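Local structure of Alr3699 protein (4XSO) at residues 187-201 against 270-284. The protein is a glycosyltransferase-family protein of the GT-B clan, built from two Rossmann-like domains, each around a parallel beta-sheet. Numbering follows the deposited sequence.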
loop_
_atom_site.group_PDB
_atom_site.type_symbol
_atom_site.label_atom_id
_atom_site.label_comp_id
_atom_site.label_asym_id
_atom_site.label_seq_id
_atom_site.Cartn_x
_atom_site.Cartn_y
_atom_site.Cartn_z
ATOM N N TYR A 187 -31.181 6.066 -29.086
ATOM C CA TYR A 187 -32.286 6.555 -28.295
ATOM C C TYR A 187 -33.434 7.006 -29.208
ATOM O O TYR A 187 -34.391 7.627 -28.770
ATOM C CB TYR A 187 -31.801 7.629 -27.309
ATOM C CG TYR A 187 -30.880 7.016 -26.295
ATOM C CD1 TYR A 187 -31.370 6.418 -25.138
ATOM C CD2 TYR A 187 -29.473 6.984 -26.509
ATOM C CE1 TYR A 187 -30.512 5.806 -24.219
ATOM C CE2 TYR A 187 -28.620 6.396 -25.582
ATOM C CZ TYR A 187 -29.138 5.811 -24.427
ATOM O OH TYR A 187 -28.280 5.181 -23.536
ATOM N N LYS A 188 -33.320 6.660 -30.485
ATOM C CA LYS A 188 -34.352 6.996 -31.459
ATOM C C LYS A 188 -35.245 5.748 -31.661
ATOM O O LYS A 188 -34.738 4.641 -31.875
ATOM C CB LYS A 188 -33.705 7.402 -32.779
ATOM C CG LYS A 188 -32.876 8.660 -32.623
ATOM C CD LYS A 188 -32.031 8.935 -33.835
ATOM C CE LYS A 188 -31.929 10.436 -34.073
ATOM N NZ LYS A 188 -31.418 11.118 -32.884
ATOM N N THR A 189 -36.544 5.943 -31.549
ATOM C CA THR A 189 -37.561 4.905 -31.760
ATOM C C THR A 189 -38.671 5.416 -32.712
ATOM O O THR A 189 -39.113 6.533 -32.579
ATOM C CB THR A 189 -38.183 4.476 -30.399
ATOM O OG1 THR A 189 -37.148 4.094 -29.512
ATOM C CG2 THR A 189 -39.135 3.276 -30.570
ATOM N N SER A 190 -39.083 4.597 -33.689
ATOM C CA SER A 190 -40.124 4.997 -34.646
ATOM C C SER A 190 -41.469 5.096 -33.950
ATOM O O SER A 190 -41.735 4.297 -33.031
ATOM C CB SER A 190 -40.320 3.971 -35.758
ATOM O OG SER A 190 -40.548 2.653 -35.221
ATOM N N PRO A 191 -42.320 5.969 -34.453
ATOM C CA PRO A 191 -43.733 6.069 -34.038
ATOM C C PRO A 191 -44.499 4.765 -34.090
ATOM O O PRO A 191 -45.335 4.507 -33.222
ATOM C CB PRO A 191 -44.298 7.059 -35.032
ATOM C CG PRO A 191 -43.132 8.016 -35.227
ATOM C CD PRO A 191 -41.932 7.128 -35.304
ATOM N N SER A 192 -44.193 3.916 -35.063
ATOM C CA SER A 192 -44.907 2.651 -35.142
ATOM C C SER A 192 -44.436 1.589 -34.127
ATOM O O SER A 192 -45.229 0.762 -33.711
ATOM C CB SER A 192 -44.892 2.127 -36.590
ATOM O OG SER A 192 -43.559 1.922 -37.002
ATOM N N ASP A 193 -43.167 1.588 -33.721
ATOM C CA ASP A 193 -42.730 0.769 -32.584
ATOM C C ASP A 193 -43.358 1.294 -31.263
ATOM O O ASP A 193 -43.759 0.505 -30.438
ATOM C CB ASP A 193 -41.191 0.751 -32.423
ATOM C CG ASP A 193 -40.494 -0.145 -33.456
ATOM O OD1 ASP A 193 -41.194 -0.929 -34.126
ATOM O OD2 ASP A 193 -39.251 -0.070 -33.618
ATOM N N ILE A 194 -43.422 2.615 -31.101
ATOM C CA ILE A 194 -44.018 3.237 -29.939
ATOM C C ILE A 194 -45.461 2.757 -29.811
ATOM O O ILE A 194 -45.822 2.175 -28.816
ATOM C CB ILE A 194 -43.968 4.781 -29.986
ATOM C CG1 ILE A 194 -42.524 5.282 -29.844
ATOM C CG2 ILE A 194 -44.826 5.410 -28.877
ATOM C CD1 ILE A 194 -42.354 6.771 -30.158
ATOM N N SER A 195 -46.245 2.939 -30.865
ATOM C CA SER A 195 -47.679 2.583 -30.841
ATOM C C SER A 195 -47.876 1.120 -30.532
ATOM O O SER A 195 -48.726 0.772 -29.720
ATOM C CB SER A 195 -48.363 2.972 -32.159
ATOM O OG SER A 195 -49.744 2.618 -32.078
ATOM N N LYS A 196 -47.056 0.245 -31.109
ATOM C CA LYS A 196 -47.198 -1.166 -30.801
ATOM C C LYS A 196 -46.907 -1.517 -29.370
ATOM O O LYS A 196 -47.572 -2.380 -28.731
ATOM C CB LYS A 196 -46.306 -2.014 -31.733
ATOM C CG LYS A 196 -46.937 -2.191 -33.123
ATOM C CD LYS A 196 -48.471 -2.446 -33.051
ATOM C CE LYS A 196 -49.071 -3.182 -34.250
ATOM N NZ LYS A 196 -48.970 -4.673 -34.126
ATOM N N LEU A 197 -45.829 -0.942 -28.890
ATOM C CA LEU A 197 -45.418 -1.204 -27.540
ATOM C C LEU A 197 -46.481 -0.720 -26.526
ATOM O O LEU A 197 -46.782 -1.459 -25.572
ATOM C CB LEU A 197 -44.018 -0.590 -27.277
ATOM C CG LEU A 197 -43.423 -0.817 -25.887
ATOM C CD1 LEU A 197 -43.288 -2.289 -25.534
ATOM C CD2 LEU A 197 -42.055 -0.167 -25.810
ATOM N N ARG A 198 -46.997 0.505 -26.708
ATOM C CA ARG A 198 -48.077 0.972 -25.838
ATOM C C ARG A 198 -49.318 -0.020 -25.891
ATOM O O ARG A 198 -49.942 -0.305 -24.891
ATOM C CB ARG A 198 -48.452 2.395 -26.203
ATOM C CG ARG A 198 -47.401 3.411 -25.807
ATOM C CD ARG A 198 -47.648 4.748 -26.468
ATOM N NE ARG A 198 -48.940 5.317 -26.118
ATOM C CZ ARG A 198 -49.210 6.045 -25.051
ATOM N NH1 ARG A 198 -48.267 6.342 -24.163
ATOM N NH2 ARG A 198 -50.426 6.516 -24.890
ATOM N N GLN A 199 -49.604 -0.547 -27.071
ATOM C CA GLN A 199 -50.690 -1.500 -27.266
ATOM C C GLN A 199 -50.463 -2.753 -26.478
ATOM O O GLN A 199 -51.338 -3.131 -25.737
ATOM C CB GLN A 199 -50.907 -1.853 -28.753
ATOM C CG GLN A 199 -51.767 -0.830 -29.452
ATOM C CD GLN A 199 -51.934 -1.049 -30.966
ATOM O OE1 GLN A 199 -51.137 -1.736 -31.625
ATOM N NE2 GLN A 199 -52.968 -0.432 -31.528
ATOM N N GLN A 200 -49.290 -3.377 -26.615
ATOM C CA GLN A 200 -48.978 -4.590 -25.914
ATOM C C GLN A 200 -48.923 -4.391 -24.410
ATOM O O GLN A 200 -49.160 -5.313 -23.638
ATOM C CB GLN A 200 -47.664 -5.136 -26.416
ATOM C CG GLN A 200 -47.777 -5.597 -27.866
ATOM C CD GLN A 200 -46.593 -6.435 -28.329
ATOM O OE1 GLN A 200 -45.656 -6.668 -27.585
ATOM N NE2 GLN A 200 -46.646 -6.900 -29.562
ATOM N N LEU A 201 -48.555 -3.198 -23.985
ATOM C CA LEU A 201 -48.475 -2.901 -22.585
ATOM C C LEU A 201 -49.819 -2.542 -22.068
ATOM O O LEU A 201 -49.977 -2.440 -20.880
ATOM C CB LEU A 201 -47.509 -1.754 -22.331
ATOM C CG LEU A 201 -46.065 -2.136 -22.471
ATOM C CD1 LEU A 201 -45.185 -0.954 -22.155
ATOM C CD2 LEU A 201 -45.748 -3.324 -21.566
ATOM N N LEU A 270 -43.009 -3.625 -14.574
ATOM C CA LEU A 270 -42.583 -4.436 -15.764
ATOM C C LEU A 270 -41.404 -5.317 -15.502
ATOM O O LEU A 270 -40.968 -6.125 -16.371
ATOM C CB LEU A 270 -42.271 -3.551 -16.981
ATOM C CG LEU A 270 -43.327 -2.598 -17.402
ATOM C CD1 LEU A 270 -42.923 -1.900 -18.691
ATOM C CD2 LEU A 270 -44.620 -3.368 -17.568
ATOM N N GLY A 271 -40.806 -5.141 -14.358
ATOM C CA GLY A 271 -39.616 -5.868 -14.043
ATOM C C GLY A 271 -38.363 -5.345 -14.770
ATOM O O GLY A 271 -38.353 -4.249 -15.287
ATOM N N PHE A 272 -37.293 -6.124 -14.788
ATOM C CA PHE A 272 -36.056 -5.663 -15.461
ATOM C C PHE A 272 -36.228 -5.729 -16.972
ATOM O O PHE A 272 -36.598 -6.751 -17.510
ATOM C CB PHE A 272 -34.850 -6.480 -15.016
ATOM C CG PHE A 272 -33.561 -6.057 -15.668
ATOM C CD1 PHE A 272 -33.258 -6.447 -16.980
ATOM C CD2 PHE A 272 -32.635 -5.288 -14.981
ATOM C CE1 PHE A 272 -32.068 -6.051 -17.583
ATOM C CE2 PHE A 272 -31.436 -4.899 -15.585
ATOM C CZ PHE A 272 -31.166 -5.289 -16.877
ATOM N N ARG A 273 -35.983 -4.623 -17.658
ATOM C CA ARG A 273 -36.089 -4.599 -19.089
ATOM C C ARG A 273 -34.785 -4.135 -19.699
ATOM O O ARG A 273 -34.135 -3.212 -19.203
ATOM C CB ARG A 273 -37.224 -3.688 -19.518
ATOM C CG ARG A 273 -38.592 -4.107 -19.008
ATOM C CD ARG A 273 -39.118 -5.247 -19.823
ATOM N NE ARG A 273 -39.410 -4.778 -21.201
ATOM C CZ ARG A 273 -40.580 -4.789 -21.772
ATOM N NH1 ARG A 273 -41.613 -5.312 -21.140
ATOM N NH2 ARG A 273 -40.700 -4.343 -23.024
ATOM N N ALA A 274 -34.425 -4.789 -20.788
ATOM C CA ALA A 274 -33.252 -4.394 -21.614
ATOM C C ALA A 274 -33.575 -3.277 -22.617
ATOM O O ALA A 274 -32.684 -2.487 -22.960
ATOM C CB ALA A 274 -32.699 -5.612 -22.341
ATOM N N ASP A 275 -34.840 -3.140 -23.010
ATOM C CA ASP A 275 -35.253 -2.146 -24.032
ATOM C C ASP A 275 -35.714 -0.761 -23.416
ATOM O O ASP A 275 -36.854 -0.270 -23.610
ATOM C CB ASP A 275 -36.345 -2.716 -24.888
ATOM C CG ASP A 275 -37.542 -3.226 -24.033
ATOM O OD1 ASP A 275 -37.280 -3.885 -23.031
ATOM O OD2 ASP A 275 -38.704 -2.926 -24.334
ATOM N N ILE A 276 -34.795 -0.145 -22.705
ATOM C CA ILE A 276 -35.083 1.055 -21.986
ATOM C C ILE A 276 -35.407 2.220 -22.874
ATOM O O ILE A 276 -36.347 2.927 -22.612
ATOM C CB ILE A 276 -33.974 1.410 -20.986
ATOM C CG1 ILE A 276 -33.790 0.288 -19.947
ATOM C CG2 ILE A 276 -34.360 2.713 -20.286
ATOM C CD1 ILE A 276 -34.944 0.058 -18.978
ATOM N N PRO A 277 -34.649 2.405 -23.967
ATOM C CA PRO A 277 -34.980 3.491 -24.866
ATOM C C PRO A 277 -36.353 3.381 -25.475
ATOM O O PRO A 277 -37.065 4.376 -25.656
ATOM C CB PRO A 277 -33.881 3.366 -25.968
ATOM C CG PRO A 277 -32.727 2.689 -25.243
ATOM C CD PRO A 277 -33.413 1.690 -24.399
ATOM N N GLN A 278 -36.729 2.171 -25.840
ATOM C CA GLN A 278 -38.030 1.945 -26.422
ATOM C C GLN A 278 -39.185 2.188 -25.425
ATOM O O GLN A 278 -40.199 2.806 -25.755
ATOM C CB GLN A 278 -38.118 0.493 -26.933
ATOM C CG GLN A 278 -37.214 0.171 -28.142
ATOM C CD GLN A 278 -35.739 0.249 -27.816
ATOM O OE1 GLN A 278 -35.278 -0.154 -26.708
ATOM N NE2 GLN A 278 -34.952 0.727 -28.790
ATOM N N LEU A 279 -39.034 1.622 -24.231
ATOM C CA LEU A 279 -39.968 1.894 -23.141
ATOM C C LEU A 279 -40.102 3.355 -22.883
ATOM O O LEU A 279 -41.200 3.823 -22.765
ATOM C CB LEU A 279 -39.531 1.162 -21.874
ATOM C CG LEU A 279 -39.821 -0.323 -22.000
ATOM C CD1 LEU A 279 -39.033 -1.069 -20.925
ATOM C CD2 LEU A 279 -41.311 -0.656 -21.880
ATOM N N MET A 280 -38.970 4.074 -22.794
ATOM C CA MET A 280 -38.983 5.552 -22.600
ATOM C C MET A 280 -39.820 6.257 -23.699
ATOM O O MET A 280 -40.675 7.115 -23.471
ATOM C CB MET A 280 -37.551 6.062 -22.598
ATOM C CG MET A 280 -36.697 5.729 -21.353
ATOM S SD MET A 280 -35.105 6.576 -21.299
ATOM C CE MET A 280 -34.727 6.088 -19.599
ATOM N N ALA A 281 -39.559 5.864 -24.934
ATOM C CA ALA A 281 -40.277 6.389 -26.060
ATOM C C ALA A 281 -41.759 6.166 -25.916
ATOM O O ALA A 281 -42.549 7.030 -26.302
ATOM C CB ALA A 281 -39.781 5.783 -27.370
ATOM N N ALA A 282 -42.161 5.047 -25.337
ATOM C CA ALA A 282 -43.561 4.828 -25.166
ATOM C C ALA A 282 -44.205 5.572 -23.999
ATOM O O ALA A 282 -45.389 5.553 -23.888
ATOM C CB ALA A 282 -43.827 3.375 -25.063
ATOM N N CYS A 283 -43.429 6.213 -23.141
ATOM C CA CYS A 283 -43.987 7.036 -22.049
ATOM C C CYS A 283 -44.418 8.370 -22.633
ATOM O O CYS A 283 -44.072 8.712 -23.790
ATOM C CB CYS A 283 -42.922 7.250 -21.001
ATOM S SG CYS A 283 -42.577 5.701 -20.157
ATOM N N ASP A 284 -45.200 9.102 -21.858
ATOM C CA ASP A 284 -45.554 10.470 -22.169
ATOM C C ASP A 284 -44.719 11.386 -21.297
ATOM O O ASP A 284 -44.510 12.498 -21.647
ATOM C CB ASP A 284 -47.056 10.650 -21.965
ATOM C CG ASP A 284 -47.879 9.728 -22.894
ATOM O OD1 ASP A 284 -47.895 10.115 -24.081
ATOM O OD2 ASP A 284 -48.423 8.620 -22.492
HETATM O O HOH W 1 -36.379 5.924 -27.781
#
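Tyr187 brings the CD1–CE1 side of its ring to Pro277, CE1 lying 4.0 Å from CG of the proline, while its hydroxyl bonds to Glu302. A buried tyrosine suits this place because its ring packs against proline as its OH reaches a polar partner. One water then joins the backbones, donating to Tyr187 O and to Pro277 O and hydrogen-bonding Thr189 OG1 at 2.6 Å. Thr189 thus serves two ends: its hydroxyl holds the water, and its CB rests 3.7 Å from Ala281 CB. Ser190 starts helix 191-201, its OG accepting from Asp193 N as N-cap. Within the C-terminal Rossmann-like domain of the GT-B fold, this helix crosses helix 276-282, which leads from edge strand 267-271 into inner strand 285-287, at -82° with axes 8.9 Å apart. Small Ala281 and Ala282 permit such closeness: branched Ile194 sets CG1 on Ala281 CB, and Leu197 slips CD2 among Ala282 CB, Leu279 CD2 and the Gln278 carbonyl. Arg198 rests CG on Ala282 CB, and a bend at chi3 (60°) turns NH1 to Ala282 O, 3.0 Å away in the guanidinium plane, and Asp284 OD2, a 2.8 Å salt bridge. Guanidinium and carboxylate stand nearly perpendicular, NH1 meeting OD2 on the syn side but 32° out of plane; OD2 also accepts from Val208 N. Arginine's many N-H groups suit it here, NH2 bonding Ala204 O and Asn206 O. Leu201, forked, splits its methyls between Leu279 and Leu270.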